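Local coordinates for protein arylsulfatase (Pseudoalteromonas sp. MB47, PDB 7AJ0) that probably removes sulfate groups from the algal polysaccharide fucoidan, as a calcium-containing sulfatase of the alkaline phosphatase clan that assembles into a hexamer, at residues Leu190-Arg193 with Met199-Lys202. Residues are numbered along the deposited sequence; the frame is centred on the assembly and turned at random.
Sequences LVER and MTNK
Leu190 meets Met199 through its backbone: the methyl CE of Met199 lies 3.8 Å from the N of Leu190. The side chain of Leu190 turns the other way and packs on Ile234 and Ile237 of helix 234-238. At Val191 the contact is slight. The carbonyl O of Val191 is 4.3 Å from CG of Met199, while the Val191 side chain rests on Tyr276 of the same chain.

Glu192 carries most of its segment's share. CB of Met199 lies 3.7 Å from the carbonyl O of Glu192, and CG of Met199 sits 4.0 Å from CA of Glu192. The Met199 chain then bends at chi2 (-70°) and chi3 (-82°). This folds the thioether back along the backbone of 190-192 and brings CE to Leu190. The side chain of Glu192 leaves with CG anti to its own N (chi1 -174°) and runs out extended. It crosses the side chain of Thr200 at about a right angle, and methyl CG2 of Thr200 touches CG of Glu192 at 3.7 Å. The hydroxyl of Thr200 is bonded to the carbonyl O of Ala196, one turn back in helix 196-199.

This is a surface contact between helices 183-187 and 202-208, at the interface with a second subunit of the hexamer, where Thr200 also packs on Ala288 of that subunit. No hydrogen bond joins the two segments: the end of helix 196-199 packs by van der Waals contact on the loop that leads into it. CG of Glu192 packs on Thr200 and Met199, while OE2 of Glu192 forms a salt bridge with Lys282 of the second subunit. Glu192 thus takes part in both the local packing and the subunit interface.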
loop_
_atom_site.group_PDB
_atom_site.type_symbol
_atom_site.label_atom_id
_atom_site.label_comp_id
_atom_site.label_asym_id
_atom_site.label_seq_id
_atom_site.Cartn_x
_atom_site.Cartn_y
_atom_site.Cartn_z
ATOM N N LEU A 190 -37.231 -3.713 -6.415
ATOM C CA LEU A 190 -38.062 -3.948 -5.241
ATOM C C LEU A 190 -37.579 -3.217 -3.999
ATOM O O LEU A 190 -38.401 -2.735 -3.215
ATOM C CB LEU A 190 -38.124 -5.453 -4.938
ATOM C CG LEU A 190 -38.670 -6.352 -6.047
ATOM C CD1 LEU A 190 -38.575 -7.820 -5.635
ATOM C CD2 LEU A 190 -40.102 -5.974 -6.389
ATOM N N VAL A 191 -36.268 -3.127 -3.789
ATOM C CA VAL A 191 -35.715 -2.506 -2.583
ATOM C C VAL A 191 -35.500 -1.034 -2.921
ATOM O O VAL A 191 -34.452 -0.632 -3.428
ATOM C CB VAL A 191 -34.437 -3.198 -2.119
ATOM C CG1 VAL A 191 -34.101 -2.788 -0.694
ATOM C CG2 VAL A 191 -34.587 -4.708 -2.228
ATOM N N GLU A 192 -36.510 -0.216 -2.617
ATOM C CA GLU A 192 -36.508 1.177 -3.050
ATOM C C GLU A 192 -35.280 1.926 -2.542
ATOM O O GLU A 192 -34.573 2.578 -3.317
ATOM C CB GLU A 192 -37.788 1.866 -2.573
ATOM C CG GLU A 192 -37.968 3.281 -3.086
ATOM C CD GLU A 192 -39.062 4.025 -2.348
ATOM O OE1 GLU A 192 -40.230 3.977 -2.793
ATOM O OE2 GLU A 192 -38.751 4.648 -1.308
ATOM N N ARG A 193 -35.017 1.853 -1.235
ATOM C CA ARG A 193 -33.959 2.677 -0.657
ATOM C C ARG A 193 -32.582 2.246 -1.147
ATOM O O ARG A 193 -31.729 3.092 -1.440
ATOM C CB ARG A 193 -34.020 2.615 0.869
ATOM C CG ARG A 193 -32.979 3.482 1.557
ATOM C CD ARG A 193 -33.066 3.374 3.068
ATOM N NE ARG A 193 -32.111 4.259 3.729
ATOM C CZ ARG A 193 -32.359 5.525 4.056
ATOM N NH1 ARG A 193 -33.537 6.072 3.785
ATOM N NH2 ARG A 193 -31.423 6.246 4.658
ATOM N N MET A 199 -34.886 4.112 -8.225
ATOM C CA MET A 199 -36.252 3.783 -7.833
ATOM C C MET A 199 -37.075 5.021 -7.498
ATOM O O MET A 199 -38.271 5.069 -7.806
ATOM C CB MET A 199 -36.225 2.826 -6.640
ATOM C CG MET A 199 -35.782 1.419 -7.000
ATOM S SD MET A 199 -37.016 0.555 -7.994
ATOM C CE MET A 199 -38.142 -0.007 -6.719
ATOM N N THR A 200 -36.469 6.022 -6.865
ATOM C CA THR A 200 -37.175 7.241 -6.497
ATOM C C THR A 200 -37.014 8.350 -7.528
ATOM O O THR A 200 -37.530 9.451 -7.320
ATOM C CB THR A 200 -36.701 7.733 -5.126
ATOM O OG1 THR A 200 -35.326 8.130 -5.200
ATOM C CG2 THR A 200 -36.853 6.628 -4.087
ATOM N N ASN A 201 -36.314 8.086 -8.630
ATOM C CA ASN A 201 -36.192 9.017 -9.752
ATOM C C ASN A 201 -37.247 8.624 -10.781
ATOM O O ASN A 201 -37.066 7.665 -11.533
ATOM C CB ASN A 201 -34.783 8.969 -10.334
ATOM C CG ASN A 201 -34.584 9.947 -11.478
ATOM O OD1 ASN A 201 -35.505 10.233 -12.243
ATOM N ND2 ASN A 201 -33.368 10.462 -11.603
ATOM N N LYS A 202 -38.348 9.378 -10.819
ATOM C CA LYS A 202 -39.497 8.998 -11.634
ATOM C C LYS A 202 -39.097 8.682 -13.072
ATOM O O LYS A 202 -39.394 7.599 -13.589
ATOM C CB LYS A 202 -40.545 10.115 -11.601
ATOM C CG LYS A 202 -41.753 9.866 -12.496
ATOM C CD LYS A 202 -41.626 10.596 -13.829
ATOM C CE LYS A 202 -42.865 10.403 -14.694
ATOM N NZ LYS A 202 -42.805 11.222 -15.939
#